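Local coordinates for catalase (Pseudomonas syringae, PDB 1M7S), which decomposes hydrogen peroxide into water and oxygen with the help of heme, protecting the cell from the toxic effects of the peroxide, at residues V87-V92 / P251-Y256; A109-T114 / N118-G123; F210-L215 / G288-N293. One frame throughout, in Å; residues are numbered along the deposited sequence.

Contact 1: V87-V92 / P251-Y256; sequences VRFSSV and PKWDLY. With HEM (protoporphyrin IX containing Fe), chain E.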
# COMPACT_ATOMS: atom_id res chain seq x y z
N VAL A 87 24.29 -10.22 -8.06
CA VAL A 87 23.92 -10.14 -9.48
C VAL A 87 22.50 -10.72 -9.63
O VAL A 87 22.28 -11.76 -9.06
CB VAL A 87 24.92 -10.87 -10.37
CG1 VAL A 87 24.38 -11.13 -11.79
CG2 VAL A 87 26.26 -10.09 -10.50
N ARG A 88 21.62 -10.05 -10.35
CA ARG A 88 20.30 -10.67 -10.63
C ARG A 88 20.28 -10.79 -12.18
O ARG A 88 20.49 -9.80 -12.91
CB ARG A 88 19.12 -9.80 -10.16
CG ARG A 88 17.77 -10.60 -10.34
CD ARG A 88 16.73 -9.87 -9.46
NE ARG A 88 15.38 -10.37 -9.84
CZ ARG A 88 14.70 -10.11 -10.93
NH1 ARG A 88 15.09 -9.33 -11.94
NH2 ARG A 88 13.49 -10.73 -11.00
N PHE A 89 20.02 -12.04 -12.65
CA PHE A 89 19.92 -12.33 -14.07
C PHE A 89 18.39 -12.42 -14.35
O PHE A 89 17.71 -12.81 -13.41
CB PHE A 89 20.53 -13.70 -14.43
CG PHE A 89 22.04 -13.67 -14.43
CD1 PHE A 89 22.75 -13.02 -15.41
CD2 PHE A 89 22.74 -14.33 -13.41
CE1 PHE A 89 24.13 -13.00 -15.40
CE2 PHE A 89 24.12 -14.33 -13.38
CZ PHE A 89 24.82 -13.66 -14.39
N SER A 90 17.95 -12.17 -15.57
CA SER A 90 16.47 -12.27 -15.75
C SER A 90 16.05 -12.34 -17.19
O SER A 90 16.89 -12.10 -18.07
CB SER A 90 15.86 -10.97 -15.19
OG SER A 90 16.51 -9.81 -15.72
N SER A 91 14.76 -12.66 -17.44
CA SER A 91 14.24 -12.44 -18.80
C SER A 91 13.49 -11.12 -18.69
O SER A 91 13.83 -10.34 -17.77
CB SER A 91 13.35 -13.56 -19.28
OG SER A 91 12.33 -13.62 -18.28
N VAL A 92 12.65 -10.69 -19.64
CA VAL A 92 12.16 -9.32 -19.63
C VAL A 92 10.64 -9.18 -19.58
O VAL A 92 10.06 -8.52 -18.76
CB VAL A 92 12.62 -8.60 -20.93
CG1 VAL A 92 12.01 -7.20 -21.05
CG2 VAL A 92 14.14 -8.43 -20.96
N PRO A 251 31.03 -19.32 -12.35
CA PRO A 251 31.13 -18.57 -13.60
C PRO A 251 31.84 -17.25 -13.36
O PRO A 251 31.73 -16.59 -12.33
CB PRO A 251 29.67 -18.31 -14.07
CG PRO A 251 28.96 -18.28 -12.73
CD PRO A 251 29.66 -19.29 -11.82
N LYS A 252 32.64 -16.88 -14.37
CA LYS A 252 33.35 -15.61 -14.35
C LYS A 252 33.20 -14.78 -15.62
O LYS A 252 33.04 -15.25 -16.74
CB LYS A 252 34.87 -15.89 -14.24
CG LYS A 252 35.19 -16.39 -12.81
CD LYS A 252 36.55 -17.12 -12.78
CE LYS A 252 37.60 -16.58 -13.68
NZ LYS A 252 37.82 -17.26 -14.98
N TRP A 253 33.36 -13.45 -15.40
CA TRP A 253 33.32 -12.52 -16.52
C TRP A 253 34.42 -11.44 -16.34
O TRP A 253 34.64 -10.94 -15.25
CB TRP A 253 31.99 -11.79 -16.57
CG TRP A 253 30.79 -12.57 -17.02
CD1 TRP A 253 30.20 -12.56 -18.25
CD2 TRP A 253 30.04 -13.45 -16.20
NE1 TRP A 253 29.11 -13.43 -18.24
CE2 TRP A 253 28.99 -13.95 -16.97
CE3 TRP A 253 30.13 -13.83 -14.84
CZ2 TRP A 253 28.05 -14.84 -16.46
CZ3 TRP A 253 29.21 -14.74 -14.34
CH2 TRP A 253 28.15 -15.24 -15.15
N ASP A 254 35.14 -11.17 -17.40
CA ASP A 254 36.12 -10.09 -17.44
C ASP A 254 35.38 -8.81 -17.83
O ASP A 254 34.54 -8.86 -18.75
CB ASP A 254 37.24 -10.36 -18.45
CG ASP A 254 38.36 -11.21 -17.82
OD1 ASP A 254 38.40 -11.35 -16.59
OD2 ASP A 254 39.18 -11.75 -18.60
N LEU A 255 35.64 -7.73 -17.10
CA LEU A 255 35.03 -6.44 -17.44
C LEU A 255 35.96 -5.62 -18.33
O LEU A 255 37.13 -5.37 -17.98
CB LEU A 255 34.74 -5.65 -16.15
CG LEU A 255 34.07 -4.28 -16.29
CD1 LEU A 255 32.70 -4.45 -17.00
CD2 LEU A 255 33.93 -3.60 -14.95
N TYR A 256 35.41 -5.20 -19.47
CA TYR A 256 36.09 -4.32 -20.39
C TYR A 256 35.41 -2.96 -20.56
O TYR A 256 34.17 -2.86 -20.51
CB TYR A 256 36.17 -4.99 -21.77
CG TYR A 256 37.10 -6.16 -21.88
CD1 TYR A 256 36.65 -7.42 -21.47
CD2 TYR A 256 38.39 -6.05 -22.40
CE1 TYR A 256 37.48 -8.53 -21.57
CE2 TYR A 256 39.23 -7.15 -22.49
CZ TYR A 256 38.77 -8.37 -22.06
OH TYR A 256 39.55 -9.49 -22.11
CHA HEM E . 14.21 -3.58 -14.82
CHB HEM E . 17.78 -3.53 -18.08
CHC HEM E . 15.59 0.11 -20.40
CHD HEM E . 12.60 0.69 -16.61
C1A HEM E . 15.35 -3.87 -15.52
C2A HEM E . 16.28 -4.98 -15.18
C3A HEM E . 17.26 -4.97 -16.08
C4A HEM E . 16.98 -3.89 -17.01
CMA HEM E . 18.50 -5.87 -16.17
CAA HEM E . 16.05 -5.89 -13.96
CBA HEM E . 16.92 -5.54 -12.71
CGA HEM E . 16.74 -6.66 -11.65
O1A HEM E . 16.13 -6.26 -10.63
O2A HEM E . 17.27 -7.74 -11.98
C1B HEM E . 17.52 -2.52 -18.98
C2B HEM E . 18.40 -2.11 -20.06
C3B HEM E . 17.78 -1.10 -20.72
C4B HEM E . 16.53 -0.86 -20.05
CMB HEM E . 19.76 -2.77 -20.36
CAB HEM E . 18.20 -0.30 -21.95
CBB HEM E . 19.46 -0.11 -22.31
C1C HEM E . 14.68 0.63 -19.52
C2C HEM E . 14.04 1.92 -19.66
C3C HEM E . 13.23 2.10 -18.60
C4C HEM E . 13.31 0.89 -17.80
CMC HEM E . 14.31 2.95 -20.79
CAC HEM E . 12.33 3.28 -18.22
CBC HEM E . 12.66 4.57 -18.39
C1D HEM E . 12.74 -0.47 -15.84
C2D HEM E . 11.96 -0.77 -14.66
C3D HEM E . 12.39 -1.93 -14.16
C4D HEM E . 13.46 -2.40 -15.02
CMD HEM E . 10.83 0.16 -14.17
CAD HEM E . 11.89 -2.69 -12.90
CBD HEM E . 12.83 -2.34 -11.69
CGD HEM E . 12.33 -2.85 -10.35
O1D HEM E . 13.23 -3.03 -9.45
O2D HEM E . 11.12 -3.07 -10.12
NA HEM E . 15.80 -3.28 -16.66
NB HEM E . 16.39 -1.73 -18.98
NC HEM E . 14.20 0.00 -18.39
ND HEM E . 13.68 -1.47 -16.00
FE HEM E . 15.05 -1.57 -17.47
O HOH W 1 14.06 -2.93 -19.35
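The rings of Phe89 and Trp253 meet obliquely, their planes inclined at 37° and the centroids of the phenyl ring and the six-membered indole ring 5.8 Å apart. The touching is done by the far ends of the rings, Phe89 CZ lying 3.8 Å from Trp253 CH2. On one face of the phenyl ring, toward its rim, sits Val87 CG1, 3.5 Å above the plane. Tyr185 stacks with the same ring, and Phe108 meets Trp253 edge-to-face. The two side chains come from opposite directions, from strands that are not neighbours: 55-64 and 284-295 separate 82-90 from 252-260 in the antiparallel sheet that curls into the catalase beta-barrel, and the aromatic pair bridges its apolar interior. The indole N-H is taken up by Met188 O.

The residues flanking Phe89 serve the heme side of the strand. Arg88, with CG anti to the backbone N (chi1 -174°) and the chain extended to NE, runs alongside a propionate. Its NH1 donates to heme O2A at 2.7 Å, a nearly straight bond of 165° that approaches at the guanidinium edge, in plane; NH2 is bonded to His52 O. Ser90 OG pairs with ND1 of the same His52, the predicted active-site histidine, and so probably helps to orient the imidazole.

Contact 2: A109-T114 / N118-G123; sequences ATKFYT and NWDLVG. With HEM (protoporphyrin IX containing Fe), chain E.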
# COMPACT_ATOMS: atom_id res chain seq x y z
N ALA A 109 22.16 -7.56 -14.14
CA ALA A 109 22.26 -6.42 -13.23
C ALA A 109 23.22 -6.74 -12.07
O ALA A 109 23.04 -7.70 -11.30
CB ALA A 109 20.87 -6.07 -12.72
N THR A 110 24.18 -5.84 -11.87
CA THR A 110 25.22 -6.07 -10.84
C THR A 110 25.17 -4.94 -9.83
O THR A 110 25.25 -3.76 -10.23
CB THR A 110 26.60 -6.10 -11.50
OG1 THR A 110 26.66 -7.12 -12.49
CG2 THR A 110 27.71 -6.40 -10.46
N LYS A 111 24.93 -5.24 -8.55
CA LYS A 111 24.98 -4.28 -7.48
C LYS A 111 26.41 -4.39 -6.86
O LYS A 111 26.73 -5.47 -6.35
CB LYS A 111 23.96 -4.63 -6.40
CG LYS A 111 23.99 -3.72 -5.19
CD LYS A 111 22.80 -3.89 -4.22
CE LYS A 111 21.48 -3.49 -4.88
NZ LYS A 111 21.47 -2.05 -5.32
N PHE A 112 27.17 -3.32 -7.00
CA PHE A 112 28.54 -3.40 -6.42
C PHE A 112 28.52 -2.72 -5.07
O PHE A 112 28.10 -1.56 -4.99
CB PHE A 112 29.51 -2.62 -7.29
CG PHE A 112 29.87 -3.15 -8.63
CD1 PHE A 112 29.06 -2.88 -9.74
CD2 PHE A 112 31.01 -3.89 -8.84
CE1 PHE A 112 29.43 -3.31 -11.01
CE2 PHE A 112 31.37 -4.32 -10.10
CZ PHE A 112 30.58 -4.04 -11.22
N TYR A 113 28.85 -3.38 -3.98
CA TYR A 113 28.76 -2.77 -2.66
C TYR A 113 30.13 -2.10 -2.39
O TYR A 113 30.91 -2.71 -1.65
CB TYR A 113 28.44 -3.79 -1.60
CG TYR A 113 27.09 -4.52 -1.73
CD1 TYR A 113 25.97 -4.01 -1.16
CD2 TYR A 113 27.04 -5.71 -2.41
CE1 TYR A 113 24.74 -4.69 -1.25
CE2 TYR A 113 25.83 -6.44 -2.52
CZ TYR A 113 24.71 -5.90 -1.93
OH TYR A 113 23.51 -6.59 -2.01
N THR A 114 30.36 -1.00 -3.08
CA THR A 114 31.70 -0.37 -3.03
C THR A 114 31.93 0.39 -1.74
O THR A 114 31.07 0.73 -0.95
CB THR A 114 32.02 0.61 -4.18
OG1 THR A 114 31.58 1.92 -3.86
CG2 THR A 114 31.39 0.14 -5.50
N ASN A 118 26.84 2.09 -2.86
CA ASN A 118 26.46 1.06 -3.85
C ASN A 118 26.28 1.69 -5.24
O ASN A 118 25.62 2.69 -5.39
CB ASN A 118 25.17 0.34 -3.47
CG ASN A 118 25.23 -0.43 -2.17
OD1 ASN A 118 26.33 -0.69 -1.63
ND2 ASN A 118 24.04 -0.82 -1.71
N TRP A 119 26.94 1.07 -6.20
CA TRP A 119 26.85 1.39 -7.59
C TRP A 119 26.20 0.21 -8.30
O TRP A 119 26.72 -0.91 -8.26
CB TRP A 119 28.22 1.60 -8.23
CG TRP A 119 28.12 1.80 -9.73
CD1 TRP A 119 27.23 2.62 -10.38
CD2 TRP A 119 28.94 1.23 -10.73
NE1 TRP A 119 27.44 2.54 -11.73
CE2 TRP A 119 28.49 1.70 -11.97
CE3 TRP A 119 30.02 0.34 -10.69
CZ2 TRP A 119 29.10 1.34 -13.18
CZ3 TRP A 119 30.61 -0.03 -11.90
CH2 TRP A 119 30.14 0.47 -13.12
N ASP A 120 25.14 0.46 -9.07
CA ASP A 120 24.48 -0.63 -9.81
C ASP A 120 24.73 -0.47 -11.31
O ASP A 120 24.42 0.57 -11.94
CB ASP A 120 22.94 -0.55 -9.64
CG ASP A 120 22.45 -0.82 -8.25
OD1 ASP A 120 21.29 -0.46 -7.95
OD2 ASP A 120 23.21 -1.35 -7.40
N LEU A 121 25.26 -1.51 -11.91
CA LEU A 121 25.44 -1.53 -13.35
C LEU A 121 24.30 -2.41 -13.90
O LEU A 121 24.39 -3.64 -13.91
CB LEU A 121 26.82 -2.06 -13.70
CG LEU A 121 27.07 -2.15 -15.21
CD1 LEU A 121 26.82 -0.84 -15.95
CD2 LEU A 121 28.53 -2.64 -15.43
N VAL A 122 23.22 -1.82 -14.38
CA VAL A 122 22.02 -2.59 -14.80
C VAL A 122 22.06 -2.81 -16.31
O VAL A 122 21.75 -1.86 -17.06
CB VAL A 122 20.77 -1.80 -14.40
CG1 VAL A 122 19.52 -2.65 -14.61
CG2 VAL A 122 20.88 -1.39 -12.93
N GLY A 123 22.56 -3.99 -16.69
CA GLY A 123 22.76 -4.21 -18.14
C GLY A 123 21.90 -5.35 -18.69
O GLY A 123 21.06 -5.88 -18.04
CHA HEM E . 14.21 -3.58 -14.82
CHB HEM E . 17.78 -3.53 -18.08
CHC HEM E . 15.59 0.11 -20.40
CHD HEM E . 12.60 0.69 -16.61
C1A HEM E . 15.35 -3.87 -15.52
C2A HEM E . 16.28 -4.98 -15.18
C3A HEM E . 17.26 -4.97 -16.08
C4A HEM E . 16.98 -3.89 -17.01
CMA HEM E . 18.50 -5.87 -16.17
CAA HEM E . 16.05 -5.89 -13.96
CBA HEM E . 16.92 -5.54 -12.71
CGA HEM E . 16.74 -6.66 -11.65
O1A HEM E . 16.13 -6.26 -10.63
O2A HEM E . 17.27 -7.74 -11.98
C1B HEM E . 17.52 -2.52 -18.98
C2B HEM E . 18.40 -2.11 -20.06
C3B HEM E . 17.78 -1.10 -20.72
C4B HEM E . 16.53 -0.86 -20.05
CMB HEM E . 19.76 -2.77 -20.36
CAB HEM E . 18.20 -0.30 -21.95
CBB HEM E . 19.46 -0.11 -22.31
C1C HEM E . 14.68 0.63 -19.52
C2C HEM E . 14.04 1.92 -19.66
C3C HEM E . 13.23 2.10 -18.60
C4C HEM E . 13.31 0.89 -17.80
CMC HEM E . 14.31 2.95 -20.79
CAC HEM E . 12.33 3.28 -18.22
CBC HEM E . 12.66 4.57 -18.39
C1D HEM E . 12.74 -0.47 -15.84
C2D HEM E . 11.96 -0.77 -14.66
C3D HEM E . 12.39 -1.93 -14.16
C4D HEM E . 13.46 -2.40 -15.02
CMD HEM E . 10.83 0.16 -14.17
CAD HEM E . 11.89 -2.69 -12.90
CBD HEM E . 12.83 -2.34 -11.69
CGD HEM E . 12.33 -2.85 -10.35
O1D HEM E . 13.23 -3.03 -9.45
O2D HEM E . 11.12 -3.07 -10.12
NA HEM E . 15.80 -3.28 -16.66
NB HEM E . 16.39 -1.73 -18.98
NC HEM E . 14.20 0.00 -18.39
ND HEM E . 13.68 -1.47 -16.00
FE HEM E . 15.05 -1.57 -17.47
O HOH W 2 25.95 -5.77 -14.88
O HOH W 3 21.24 -0.51 -2.89
O HOH W 4 28.49 0.10 -0.28
O HOH W 1 14.06 -2.93 -19.35
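Lys111 NZ is gripped from several directions at once. Asp120 OD2 receives it in a salt bridge of 2.8 Å through the syn lone pair, Asp120 OD1 adds a weak bond, and water 3 and Ala307 O are further partners. The lysine chain begins extended and bends at chi3 (-65°) and chi4, which brings the ammonium group round to the carboxylate oxygens of its cross-strand neighbour. Asp120 OD1 has further donors in Ala309 N and Asn312 ND2.

Behind this ion pair lies an antiparallel beta hairpin of the catalase barrel. Thr110 with Leu121 and Phe112 with Trp119 are its hydrogen-bonded pairs; the bond from Phe112 N to Trp119 O measures 2.8 Å. Water 2 joins the ladder at the side, accepting from Thr110 OG1 and donating to Leu121 O.

On the face carrying Thr110, Phe112, Trp119 and Leu121, the Phe112 and Trp119 side chains run alongside each other. The planes of the Phe112 ring and the Trp119 six-membered ring differ by only 15°, but the offset leaves little overlap, with Phe112 CD1 3.5 Å from Trp119 CE3. Leu121 CB fills in at the Phe112 edge.

The face that carries the ion pair also holds Ala109 and Val122, and at that end it meets the heme. Val122 CG1 rests 3.6 Å from pyrrole carbon C3A of the cofactor, and Ala109 CB lies 4.0 Å from CBA of a propionate arm.

The hairpin thus offers the porphyrin an apolar surface while its one buried lysine is probably kept charged by the carboxylate, whose own negative charge is probably eased by the further donors at OD1.

Contact 3: F210-L215 / G288-N293; sequences FHWKSL and GQMVLN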
# COMPACT_ATOMS: atom_id res chain seq x y z
N PHE A 210 30.58 -0.35 -21.07
CA PHE A 210 31.01 -1.50 -20.27
C PHE A 210 30.55 -2.82 -20.88
O PHE A 210 29.40 -2.94 -21.35
CB PHE A 210 30.38 -1.46 -18.87
CG PHE A 210 30.84 -0.31 -18.02
CD1 PHE A 210 32.06 -0.39 -17.34
CD2 PHE A 210 30.09 0.83 -17.87
CE1 PHE A 210 32.50 0.66 -16.56
CE2 PHE A 210 30.50 1.86 -17.07
CZ PHE A 210 31.72 1.80 -16.40
N HIS A 211 31.38 -3.83 -20.85
CA HIS A 211 31.16 -5.13 -21.44
C HIS A 211 31.68 -6.24 -20.52
O HIS A 211 32.90 -6.25 -20.26
CB HIS A 211 31.88 -5.22 -22.80
CG HIS A 211 31.89 -6.57 -23.48
ND1 HIS A 211 33.02 -7.06 -24.11
CD2 HIS A 211 30.94 -7.52 -23.62
CE1 HIS A 211 32.74 -8.27 -24.60
NE2 HIS A 211 31.48 -8.59 -24.33
N TRP A 212 30.76 -7.10 -20.13
CA TRP A 212 31.16 -8.27 -19.34
C TRP A 212 31.39 -9.40 -20.35
O TRP A 212 30.46 -9.87 -21.00
CB TRP A 212 30.07 -8.75 -18.38
CG TRP A 212 29.74 -7.90 -17.22
CD1 TRP A 212 28.54 -7.24 -17.04
CD2 TRP A 212 30.50 -7.65 -16.03
NE1 TRP A 212 28.54 -6.60 -15.85
CE2 TRP A 212 29.73 -6.84 -15.18
CE3 TRP A 212 31.77 -8.05 -15.60
CZ2 TRP A 212 30.14 -6.40 -13.93
CZ3 TRP A 212 32.20 -7.61 -14.36
CH2 TRP A 212 31.41 -6.78 -13.51
N LYS A 213 32.65 -9.85 -20.48
CA LYS A 213 32.97 -10.92 -21.41
C LYS A 213 32.96 -12.26 -20.68
O LYS A 213 33.73 -12.46 -19.74
CB LYS A 213 34.35 -10.73 -22.08
CG LYS A 213 34.63 -11.87 -23.06
CD LYS A 213 35.61 -11.46 -24.14
CE LYS A 213 35.88 -12.70 -25.02
NZ LYS A 213 34.81 -12.85 -26.05
N SER A 214 32.03 -13.14 -21.11
CA SER A 214 31.95 -14.45 -20.48
C SER A 214 33.21 -15.30 -20.66
O SER A 214 33.67 -15.49 -21.79
CB SER A 214 30.80 -15.27 -21.11
OG SER A 214 30.81 -16.55 -20.47
N LEU A 215 33.75 -15.78 -19.56
CA LEU A 215 34.93 -16.64 -19.58
C LEU A 215 34.52 -18.08 -19.77
O LEU A 215 35.37 -18.94 -19.97
CB LEU A 215 35.84 -16.44 -18.35
CG LEU A 215 36.31 -14.96 -18.21
CD1 LEU A 215 37.29 -14.84 -17.05
CD2 LEU A 215 36.93 -14.44 -19.49
N GLY A 288 38.99 -5.48 -14.92
CA GLY A 288 38.72 -6.27 -13.71
C GLY A 288 38.06 -7.61 -14.10
O GLY A 288 37.81 -7.88 -15.27
N GLN A 289 37.66 -8.31 -13.04
CA GLN A 289 37.08 -9.65 -13.21
C GLN A 289 36.10 -9.91 -12.08
O GLN A 289 36.33 -9.58 -10.92
CB GLN A 289 38.12 -10.78 -13.33
CG GLN A 289 37.50 -12.17 -13.46
CD GLN A 289 38.60 -13.23 -13.63
OE1 GLN A 289 38.86 -13.92 -12.64
NE2 GLN A 289 39.19 -13.44 -14.79
N MET A 290 34.95 -10.50 -12.49
CA MET A 290 33.92 -10.81 -11.48
C MET A 290 33.71 -12.33 -11.44
O MET A 290 33.75 -13.00 -12.47
CB MET A 290 32.60 -10.09 -11.84
CG MET A 290 31.46 -10.46 -10.90
SD MET A 290 29.99 -9.40 -11.14
CE MET A 290 29.61 -9.76 -12.83
N VAL A 291 33.57 -12.90 -10.26
CA VAL A 291 33.29 -14.32 -10.12
C VAL A 291 32.01 -14.42 -9.29
O VAL A 291 31.88 -13.76 -8.29
CB VAL A 291 34.40 -15.12 -9.38
CG1 VAL A 291 34.65 -14.53 -8.01
CG2 VAL A 291 34.02 -16.57 -9.34
N LEU A 292 31.06 -15.27 -9.69
CA LEU A 292 29.82 -15.42 -8.93
C LEU A 292 29.94 -16.79 -8.23
O LEU A 292 30.06 -17.80 -8.90
CB LEU A 292 28.61 -15.31 -9.87
CG LEU A 292 28.49 -13.96 -10.61
CD1 LEU A 292 27.21 -13.85 -11.45
CD2 LEU A 292 28.61 -12.78 -9.63
N ASN A 293 29.95 -16.72 -6.89
CA ASN A 293 30.23 -18.04 -6.27
C ASN A 293 29.42 -18.36 -5.05
O ASN A 293 29.85 -19.27 -4.31
CB ASN A 293 31.73 -17.98 -5.89
CG ASN A 293 32.04 -16.81 -5.01
OD1 ASN A 293 33.25 -16.48 -4.98
ND2 ASN A 293 31.13 -16.17 -4.30
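Where Trp212 and Met290 meet, strands 205-214 and 284-295 are not paired directly: strand 252-260 runs between them in the sheet of the catalase beta-barrel, and the nearest CA atoms of the two segments, those of Trp212 and Gln289, are 8.6 Å apart. That middle strand is bonded to both, and the side chains reach across it.

Inside the barrel the contact is a Met-aromatic one. The Met290 chain leaves its strand extended, CG anti to the backbone N (chi1 175°), and bends only at its last torsion, which turns the methyl group onto the indole. CE settles over one face of the six-membered ring, 3.5 Å from the centroid of that Trp212 ring and just 9° off its normal, a well-aimed CH-pi contact. The sulfur takes a more slanting position: SD is 4.3 Å from the same Trp212 centroid and stands obliquely to it. At the root of the side chain, Met290 CB packs against Trp212 CZ3 at 3.6 Å, so the thioether side chain touches the benzo ring at both its root and its tip. Phe108 stacks with Trp212, and Val85 and Val87 press on Met290, so the pair lies among other apolar side chains of the barrel interior.

Toward the barrel's outer side, beyond the end of strand 205-214, Leu215 and Gln289 cross at a slant nearer to solvent. The Gln289 chain is extended and its amide nitrogen is bonded to Asp254 OD1; a leucine methyl packs beside that amide, Leu215 CD1 being 3.3 Å from Gln289 NE2.

Strand 252-260 ties contact 1 to contact 3, whose centres are about 7 Å apart: Trp253 O probably accepts Met290 N at 2.8 Å on one side, and Asp254 O probably accepts Lys213 N at 2.7 Å on the other. Contacts 1 and 2, about 11 Å apart between centres, are joined by the neighbouring strands 82-90 and 107-114, with a probable bond from Arg88 N to Ala109 O of 2.9 Å, and both reach the heme. Contact 3 does not touch the cofactor; the Trp212 side chain is about 10 Å from the heme. It nevertheless packs on the hairpin, Phe112 CZ lying 3.6 Å from Trp212 CZ2. The barrel interior thus packs directly against the hairpin that lines the heme.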